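Local atomic coordinates of uncharacterized protein (Thermomonospora curvata, PDB entry 4MVE), a protein that is of unknown function and combines a GXWXG domain with a DUF4334 domain in a single chain built largely of antiparallel beta strands. Residues A[93-106]-A[110-123]. Residues are numbered along the deposited sequence; the frame is centred on the assembly and turned at random.
Sequences LGLARLREVALRGT and AMIYDKQPIIDHFR
The carbonyl O of Leu-95 accepts a hydrogen bond from Asp-114 N at 2.9 Å, almost straight (176°), and also one from water 1. That water links Leu-93 O and Lys-115 N as well. Nearby, Gln-116 NE2 reaches Leu-93 O at 3.0 Å, with the acceptor lying in the plane of its amide. With chi1 at 67° and a bend at chi2, Arg-97 brings NH1 to Asp-114 OD1 in a salt bridge at 2.9 Å. Its hydrogen bond is bent and weak, the guanidinium and carboxylate planes 60° apart. Ile-112 CB lies over one face of the guanidinium, and its CG2 touches Arg-97 NH2 at 3.6 Å. With an alanine here in place of Arg-97 the cation is gone, and the Asp-114 carboxylate would probably be left without its mate. Ile-112 CD1 meets Val-101 CG2, which packs on Ala-110 CB at 3.6 Å. Further along, Leu-103 CB makes a CH-pi contact over one face of the His-121 ring, and Ile-119 CG2 lies over the other. His-121 NE2 hydrogen-bonds to Asp-135 OD2 on strand 129-136, while ND1 is buried without a partner. Paired backbone bonds of Arg-97 with Ile-112 and Arg-99 with Ala-110 mark an antiparallel beta hairpin, closed by the type I' turn Leu-103 to Thr-106; strand 106-113 pairs on with strand 118-124.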
ATOM      1  N   LEU A  93     -10.578   3.667 -12.207  1.00 32.60           N
ATOM      2  CA  LEU A  93     -11.189   3.065 -11.004  1.00 32.75           C
ATOM      3  C   LEU A  93     -11.582   4.155  -9.993  1.00 35.62           C
ATOM      4  O   LEU A  93     -12.059   3.848  -8.896  1.00 34.39           O
ATOM      5  CB  LEU A  93     -10.236   2.043 -10.338  1.00 31.40           C
ATOM      6  CG  LEU A  93     -10.166   0.677 -11.021  1.00 35.70           C
ATOM      7  CD1 LEU A  93      -9.101   0.666 -12.075  1.00 34.19           C
ATOM      8  CD2 LEU A  93      -9.781  -0.392 -10.026  1.00 39.36           C
ATOM      9  N   GLY A  94     -11.320   5.403 -10.354  1.00 31.86           N
ATOM     10  CA  GLY A  94     -11.610   6.546  -9.498  1.00 32.27           C
ATOM     11  C   GLY A  94     -10.381   6.926  -8.689  1.00 36.48           C
ATOM     12  O   GLY A  94      -9.349   6.233  -8.725  1.00 34.80           O
ATOM     13  N   LEU A  95     -10.493   8.028  -7.944  1.00 32.08           N
ATOM     14  CA  LEU A  95      -9.392   8.522  -7.150  1.00 31.22           C
ATOM     15  C   LEU A  95      -9.554   8.061  -5.695  1.00 32.91           C
ATOM     16  O   LEU A  95     -10.189   7.022  -5.457  1.00 30.70           O
ATOM     17  CB  LEU A  95      -9.223  10.063  -7.308  1.00 32.05           C
ATOM     18  CG  LEU A  95      -8.733  10.490  -8.714  1.00 38.38           C
ATOM     19  CD1 LEU A  95      -8.845  11.973  -8.913  1.00 41.01           C
ATOM     20  CD2 LEU A  95      -7.284  10.060  -8.969  1.00 40.29           C
ATOM     21  N   ALA A  96      -8.891   8.744  -4.738  1.00 27.12           N
ATOM     22  CA  ALA A  96      -8.924   8.294  -3.365  1.00 26.48           C
ATOM     23  C   ALA A  96      -8.615   9.439  -2.398  1.00 32.03           C
ATOM     24  O   ALA A  96      -8.421  10.580  -2.813  1.00 32.79           O
ATOM     25  CB  ALA A  96      -7.933   7.148  -3.172  1.00 26.30           C
ATOM     26  N   ARG A  97      -8.667   9.139  -1.107  1.00 28.90           N
ATOM     27  CA  ARG A  97      -8.401  10.100  -0.049  1.00 29.87           C
ATOM     28  C   ARG A  97      -7.902   9.359   1.195  1.00 32.51           C
ATOM     29  O   ARG A  97      -7.909   8.117   1.231  1.00 31.71           O
ATOM     30  CB  ARG A  97      -9.634  10.982   0.234  1.00 31.61           C
ATOM     31  CG  ARG A  97     -10.798  10.244   0.820  1.00 37.51           C
ATOM     32  CD  ARG A  97     -12.155  10.841   0.416  1.00 35.09           C
ATOM     33  NE  ARG A  97     -13.223  10.000   0.975  1.00 37.31           N
ATOM     34  CZ  ARG A  97     -13.500   8.751   0.587  1.00 46.54           C
ATOM     35  NH1 ARG A  97     -12.826   8.188  -0.419  1.00 26.57           N
ATOM     36  NH2 ARG A  97     -14.468   8.066   1.179  1.00 29.05           N
ATOM     37  N   LEU A  98      -7.405  10.115   2.165  1.00 28.46           N
ATOM     38  CA  LEU A  98      -6.856   9.559   3.404  1.00 28.82           C
ATOM     39  C   LEU A  98      -7.704   9.906   4.600  1.00 34.47           C
ATOM     40  O   LEU A  98      -8.160  11.051   4.740  1.00 32.67           O
ATOM     41  CB  LEU A  98      -5.449  10.103   3.660  1.00 29.19           C
ATOM     42  CG  LEU A  98      -4.314   9.607   2.732  1.00 33.70           C
ATOM     43  CD1 LEU A  98      -3.133  10.572   2.781  1.00 34.46           C
ATOM     44  CD2 LEU A  98      -3.846   8.205   3.128  1.00 34.04           C
ATOM     45  N   ARG A  99      -7.915   8.911   5.457  1.00 29.13           N
ATOM     46  CA  ARG A  99      -8.637   9.075   6.732  1.00 29.26           C
ATOM     47  C   ARG A  99      -7.951   8.210   7.786  1.00 34.27           C
ATOM     48  O   ARG A  99      -7.106   7.364   7.429  1.00 35.51           O
ATOM     49  CB  ARG A  99     -10.115   8.679   6.596  1.00 23.21           C
ATOM     50  CG  ARG A  99     -10.950   9.528   5.605  1.00 26.49           C
ATOM     51  CD  ARG A  99     -11.053  10.983   6.110  1.00 30.91           C
ATOM     52  NE  ARG A  99     -11.991  11.803   5.350  1.00 27.18           N
ATOM     53  CZ  ARG A  99     -11.669  12.571   4.310  1.00 44.45           C
ATOM     54  NH1 ARG A  99     -10.438  12.552   3.815  1.00 28.24           N
ATOM     55  NH2 ARG A  99     -12.591  13.319   3.723  1.00 36.03           N
ATOM     56  N   GLU A 100      -8.276   8.422   9.065  1.00 28.43           N
ATOM     57  CA  GLU A 100      -7.765   7.559  10.128  1.00 28.43           C
ATOM     58  C   GLU A 100      -8.827   6.510  10.374  1.00 31.00           C
ATOM     59  O   GLU A 100      -9.959   6.871  10.680  1.00 30.11           O
ATOM     60  CB  GLU A 100      -7.442   8.345  11.399  1.00 30.79           C
ATOM     61  CG  GLU A 100      -6.251   9.275  11.230  1.00 46.58           C
ATOM     62  CD  GLU A 100      -5.981  10.072  12.488  1.00 81.00           C
ATOM     63  OE1 GLU A 100      -6.741  11.031  12.758  1.00 78.02           O
ATOM     64  OE2 GLU A 100      -5.025   9.720  13.219  1.00 83.12           O
ATOM     65  N   VAL A 101      -8.485   5.229  10.143  1.00 26.30           N
ATOM     66  CA  VAL A 101      -9.395   4.076  10.229  1.00 25.36           C
ATOM     67  C   VAL A 101      -8.776   2.982  11.113  1.00 31.42           C
ATOM     68  O   VAL A 101      -7.565   2.833  11.086  1.00 28.36           O
ATOM     69  CB  VAL A 101      -9.709   3.515   8.806  1.00 27.00           C
ATOM     70  CG1 VAL A 101     -10.847   2.471   8.845  1.00 26.93           C
ATOM     71  CG2 VAL A 101     -10.053   4.641   7.800  1.00 25.31           C
ATOM     72  N   ALA A 102      -9.603   2.259  11.925  1.00 30.00           N
ATOM     73  CA  ALA A 102      -9.115   1.152  12.759  1.00 30.84           C
ATOM     74  C   ALA A 102      -9.053  -0.149  11.965  1.00 35.69           C
ATOM     75  O   ALA A 102      -9.919  -0.423  11.135  1.00 33.37           O
ATOM     76  CB  ALA A 102     -10.008   0.944  13.974  1.00 31.58           C
ATOM     77  N   LEU A 103      -8.045  -0.966  12.276  1.00 33.27           N
ATOM     78  CA  LEU A 103      -7.887  -2.312  11.776  1.00 32.92           C
ATOM     79  C   LEU A 103      -7.295  -3.110  12.900  1.00 41.34           C
ATOM     80  O   LEU A 103      -6.178  -2.805  13.334  1.00 43.36           O
ATOM     81  CB  LEU A 103      -7.040  -2.408  10.499  1.00 31.71           C
ATOM     82  CG  LEU A 103      -6.722  -3.883  10.062  1.00 34.54           C
ATOM     83  CD1 LEU A 103      -7.946  -4.551   9.402  1.00 32.55           C
ATOM     84  CD2 LEU A 103      -5.522  -3.942   9.144  1.00 30.12           C
ATOM     85  N   ARG A 104      -8.061  -4.104  13.417  1.00 39.55           N
ATOM     86  CA  ARG A 104      -7.655  -4.977  14.527  1.00 40.84           C
ATOM     87  C   ARG A 104      -7.337  -4.168  15.785  1.00 46.47           C
ATOM     88  O   ARG A 104      -6.335  -4.416  16.452  1.00 48.02           O
ATOM     89  CB  ARG A 104      -6.442  -5.826  14.128  1.00 38.15           C
ATOM     90  CG  ARG A 104      -6.717  -6.679  12.942  1.00 38.67           C
ATOM     91  CD  ARG A 104      -5.463  -7.304  12.422  1.00 39.90           C
ATOM     92  NE  ARG A 104      -5.823  -8.011  11.219  1.00 43.32           N
ATOM     93  CZ  ARG A 104      -5.065  -8.139  10.147  1.00 58.92           C
ATOM     94  NH1 ARG A 104      -3.807  -7.695  10.152  1.00 41.53           N
ATOM     95  NH2 ARG A 104      -5.537  -8.752   9.072  1.00 41.01           N
ATOM     96  N   GLY A 105      -8.160  -3.172  16.053  1.00 44.11           N
ATOM     97  CA  GLY A 105      -7.995  -2.295  17.207  1.00 45.27           C
ATOM     98  C   GLY A 105      -6.946  -1.208  17.070  1.00 49.19           C
ATOM     99  O   GLY A 105      -6.736  -0.453  18.020  1.00 50.95           O
ATOM    100  N   THR A 106      -6.247  -1.122  15.913  1.00 43.76           N
ATOM    101  CA  THR A 106      -5.241  -0.081  15.745  1.00 41.78           C
ATOM    102  C   THR A 106      -5.720   0.880  14.699  1.00 39.07           C
ATOM    103  O   THR A 106      -6.043   0.474  13.587  1.00 34.98           O
ATOM    104  CB  THR A 106      -3.862  -0.649  15.419  1.00 50.26           C
ATOM    105  OG1 THR A 106      -3.438  -1.489  16.490  1.00 56.41           O
ATOM    106  CG2 THR A 106      -2.814   0.447  15.158  1.00 46.00           C
ATOM    107  N   ALA A 110      -5.183   5.504   6.567  1.00 27.21           N
ATOM    108  CA  ALA A 110      -5.680   4.539   5.617  1.00 25.70           C
ATOM    109  C   ALA A 110      -6.075   5.227   4.331  1.00 28.13           C
ATOM    110  O   ALA A 110      -6.631   6.309   4.394  1.00 26.06           O
ATOM    111  CB  ALA A 110      -6.881   3.805   6.214  1.00 25.54           C
HETATM  112  N   MSE A 111      -5.767   4.631   3.155  1.00 24.83           N
HETATM  113  CA  MSE A 111      -6.274   5.213   1.909  1.00 24.44           C
HETATM  114  C   MSE A 111      -7.641   4.620   1.595  1.00 30.00           C
HETATM  115  O   MSE A 111      -7.803   3.416   1.632  1.00 29.42           O
HETATM  116  CB  MSE A 111      -5.310   4.973   0.758  1.00 26.10           C
HETATM  117  CG  MSE A 111      -5.545   5.894  -0.414  1.00 30.55           C
HETATM  118 SE   MSE A 111      -4.680   5.116  -1.994  0.91 35.09          SE
HETATM  119  CE  MSE A 111      -5.817   3.587  -2.255  1.00 32.09           C
ATOM    120  N   ILE A 112      -8.640   5.451   1.313  1.00 28.55           N
ATOM    121  CA  ILE A 112      -9.981   4.936   0.972  1.00 26.36           C
ATOM    122  C   ILE A 112     -10.261   5.261  -0.502  1.00 28.61           C
ATOM    123  O   ILE A 112     -10.208   6.420  -0.852  1.00 27.88           O
ATOM    124  CB  ILE A 112     -11.057   5.572   1.900  1.00 28.27           C
ATOM    125  CG1 ILE A 112     -10.718   5.341   3.401  1.00 26.74           C
ATOM    126  CG2 ILE A 112     -12.506   5.102   1.511  1.00 27.90           C
ATOM    127  CD1 ILE A 112     -11.706   5.835   4.424  1.00 34.32           C
ATOM    128  N   TYR A 113     -10.613   4.277  -1.341  1.00 25.81           N
ATOM    129  CA  TYR A 113     -10.969   4.605  -2.737  1.00 25.12           C
ATOM    130  C   TYR A 113     -12.272   5.371  -2.737  1.00 25.86           C
ATOM    131  O   TYR A 113     -13.170   5.074  -1.920  1.00 24.33           O
ATOM    132  CB  TYR A 113     -11.111   3.345  -3.603  1.00 25.89           C
ATOM    133  CG  TYR A 113      -9.794   2.759  -4.078  1.00 26.33           C
ATOM    134  CD1 TYR A 113      -8.968   2.049  -3.212  1.00 26.12           C
ATOM    135  CD2 TYR A 113      -9.388   2.895  -5.403  1.00 29.44           C
ATOM    136  CE1 TYR A 113      -7.766   1.466  -3.661  1.00 27.99           C
ATOM    137  CE2 TYR A 113      -8.194   2.328  -5.861  1.00 30.64           C
ATOM    138  CZ  TYR A 113      -7.373   1.634  -4.984  1.00 35.28           C
ATOM    139  OH  TYR A 113      -6.214   1.062  -5.482  1.00 29.90           O
ATOM    140  N   ASP A 114     -12.383   6.338  -3.641  1.00 20.23           N
ATOM    141  CA  ASP A 114     -13.611   7.115  -3.779  1.00 21.63           C
ATOM    142  C   ASP A 114     -14.738   6.291  -4.343  1.00 30.52           C
ATOM    143  O   ASP A 114     -15.900   6.537  -4.001  1.00 31.28           O
ATOM    144  CB  ASP A 114     -13.390   8.319  -4.730  1.00 23.13           C
ATOM    145  CG  ASP A 114     -12.445   9.360  -4.180  1.00 35.22           C
ATOM    146  OD1 ASP A 114     -12.055   9.244  -2.982  1.00 34.19           O
ATOM    147  OD2 ASP A 114     -12.133  10.319  -4.917  1.00 42.15           O
ATOM    148  N   LYS A 115     -14.415   5.375  -5.296  1.00 28.60           N
ATOM    149  CA  LYS A 115     -15.467   4.701  -6.061  1.00 29.39           C
ATOM    150  C   LYS A 115     -15.411   3.191  -5.968  1.00 30.69           C
ATOM    151  O   LYS A 115     -16.088   2.522  -6.742  1.00 30.48           O
ATOM    152  CB  LYS A 115     -15.373   5.144  -7.543  1.00 33.79           C
ATOM    153  CG  LYS A 115     -15.573   6.637  -7.765  1.00 38.31           C
ATOM    154  CD  LYS A 115     -16.939   6.926  -8.337  1.00 55.16           C
ATOM    155  CE  LYS A 115     -17.661   8.060  -7.641  1.00 69.67           C
ATOM    156  NZ  LYS A 115     -19.111   8.080  -7.991  1.00 75.37           N
ATOM    157  N   GLN A 116     -14.630   2.653  -5.029  1.00 26.79           N
ATOM    158  CA  GLN A 116     -14.420   1.206  -4.852  1.00 27.12           C
ATOM    159  C   GLN A 116     -14.430   0.873  -3.385  1.00 28.92           C
ATOM    160  O   GLN A 116     -13.889   1.659  -2.610  1.00 26.99           O
ATOM    161  CB  GLN A 116     -13.056   0.767  -5.469  1.00 27.92           C
ATOM    162  CG  GLN A 116     -12.789   1.239  -6.908  1.00 26.57           C
ATOM    163  CD  GLN A 116     -13.798   0.738  -7.911  1.00 35.61           C
ATOM    164  OE1 GLN A 116     -14.464  -0.280  -7.716  1.00 30.39           O
ATOM    165  NE2 GLN A 116     -13.968   1.484  -8.986  1.00 25.83           N
ATOM    166  N   PRO A 117     -15.015  -0.273  -2.963  1.00 26.38           N
ATOM    167  CA  PRO A 117     -15.079  -0.564  -1.513  1.00 25.50           C
ATOM    168  C   PRO A 117     -13.741  -1.140  -1.041  1.00 29.17           C
ATOM    169  O   PRO A 117     -13.672  -2.297  -0.658  1.00 28.59           O
ATOM    170  CB  PRO A 117     -16.236  -1.576  -1.422  1.00 26.93           C
ATOM    171  CG  PRO A 117     -16.199  -2.300  -2.756  1.00 31.94           C
ATOM    172  CD  PRO A 117     -15.752  -1.291  -3.762  1.00 27.86           C
ATOM    173  N   ILE A 118     -12.671  -0.334  -1.119  1.00 27.51           N
ATOM    174  CA  ILE A 118     -11.306  -0.757  -0.786  1.00 26.63           C
ATOM    175  C   ILE A 118     -10.647   0.248   0.135  1.00 30.35           C
ATOM    176  O   ILE A 118     -10.611   1.450  -0.175  1.00 28.10           O
ATOM    177  CB  ILE A 118     -10.450  -0.933  -2.089  1.00 30.16           C
ATOM    178  CG1 ILE A 118     -11.087  -1.940  -3.081  1.00 33.17           C
ATOM    179  CG2 ILE A 118      -9.013  -1.350  -1.752  1.00 31.34           C
ATOM    180  CD1 ILE A 118     -10.617  -1.841  -4.545  1.00 44.21           C
ATOM    181  N   ILE A 119     -10.099  -0.249   1.259  1.00 25.89           N
ATOM    182  CA  ILE A 119      -9.341   0.595   2.186  1.00 25.23           C
ATOM    183  C   ILE A 119      -7.952  -0.013   2.368  1.00 30.29           C
ATOM    184  O   ILE A 119      -7.880  -1.207   2.635  1.00 30.90           O
ATOM    185  CB  ILE A 119     -10.060   0.730   3.554  1.00 27.40           C
ATOM    186  CG1 ILE A 119     -11.422   1.411   3.416  1.00 26.55           C
ATOM    187  CG2 ILE A 119      -9.167   1.477   4.586  1.00 26.35           C
ATOM    188  CD1 ILE A 119     -12.328   1.092   4.654  1.00 26.90           C
ATOM    189  N   ASP A 120      -6.869   0.795   2.281  1.00 26.11           N
ATOM    190  CA  ASP A 120      -5.486   0.347   2.530  1.00 24.55           C
ATOM    191  C   ASP A 120      -5.003   0.946   3.842  1.00 28.94           C
ATOM    192  O   ASP A 120      -4.791   2.163   3.911  1.00 28.36           O
ATOM    193  CB  ASP A 120      -4.525   0.728   1.392  1.00 25.89           C
ATOM    194  CG  ASP A 120      -4.959   0.307  -0.005  1.00 38.09           C
ATOM    195  OD1 ASP A 120      -5.551  -0.791  -0.145  1.00 37.18           O
ATOM    196  OD2 ASP A 120      -4.644   1.036  -0.959  1.00 43.92           O
ATOM    197  N   HIS A 121      -4.837   0.099   4.871  1.00 25.94           N
ATOM    198  CA  HIS A 121      -4.406   0.469   6.242  1.00 26.62           C
ATOM    199  C   HIS A 121      -2.888   0.471   6.300  1.00 32.89           C
ATOM    200  O   HIS A 121      -2.268  -0.550   6.006  1.00 33.22           O
ATOM    201  CB  HIS A 121      -4.992  -0.503   7.270  1.00 26.68           C
ATOM    202  CG  HIS A 121      -6.480  -0.622   7.198  1.00 31.03           C
ATOM    203  ND1 HIS A 121      -7.319   0.097   8.069  1.00 32.39           N
ATOM    204  CD2 HIS A 121      -7.249  -1.399   6.393  1.00 33.26           C
ATOM    205  CE1 HIS A 121      -8.546  -0.277   7.766  1.00 32.53           C
ATOM    206  NE2 HIS A 121      -8.554  -1.198   6.780  1.00 33.61           N
ATOM    207  N   PHE A 122      -2.283   1.636   6.572  1.00 29.22           N
ATOM    208  CA  PHE A 122      -0.820   1.771   6.552  1.00 27.71           C
ATOM    209  C   PHE A 122      -0.178   1.676   7.930  1.00 33.38           C
ATOM    210  O   PHE A 122      -0.654   2.283   8.890  1.00 33.58           O
ATOM    211  CB  PHE A 122      -0.430   3.105   5.912  1.00 28.44           C
ATOM    212  CG  PHE A 122      -0.904   3.247   4.497  1.00 29.53           C
ATOM    213  CD1 PHE A 122      -0.489   2.350   3.515  1.00 32.25           C
ATOM    214  CD2 PHE A 122      -1.795   4.254   4.141  1.00 30.17           C
ATOM    215  CE1 PHE A 122      -0.952   2.469   2.203  1.00 32.38           C
ATOM    216  CE2 PHE A 122      -2.269   4.354   2.843  1.00 32.12           C
ATOM    217  CZ  PHE A 122      -1.827   3.476   1.874  1.00 30.23           C
ATOM    218  N   ARG A 123       0.940   0.957   8.015  1.00 29.49           N
ATOM    219  CA  ARG A 123       1.735   0.902   9.244  1.00 30.52           C
ATOM    220  C   ARG A 123       3.173   1.213   8.878  1.00 32.82           C
ATOM    221  O   ARG A 123       3.610   0.853   7.803  1.00 31.54           O
ATOM    222  CB  ARG A 123       1.625  -0.467   9.949  1.00 33.86           C
ATOM    223  CG  ARG A 123       0.234  -0.894  10.360  1.00 33.88           C
ATOM    224  CD  ARG A 123      -0.273  -0.398  11.701  1.00 50.69           C
ATOM    225  NE  ARG A 123      -1.651  -0.874  11.893  1.00 59.66           N
ATOM    226  CZ  ARG A 123      -1.978  -2.010  12.505  1.00 70.97           C
ATOM    227  NH1 ARG A 123      -1.039  -2.772  13.056  1.00 47.20           N
ATOM    228  NH2 ARG A 123      -3.249  -2.381  12.590  1.00 64.59           N
TER
HETATM  229  O   HOH W   1     -11.941   5.084  -6.468  1.00 36.96           O
HETATM  230  O   HOH W   2     -12.855   9.484  -8.164  1.00 36.93           O
HETATM  231  O   HOH W   3     -15.638   5.735   0.005  1.00 34.21           O
HETATM  232  O   HOH W   4      -4.730   0.240  11.248  1.00 36.96           O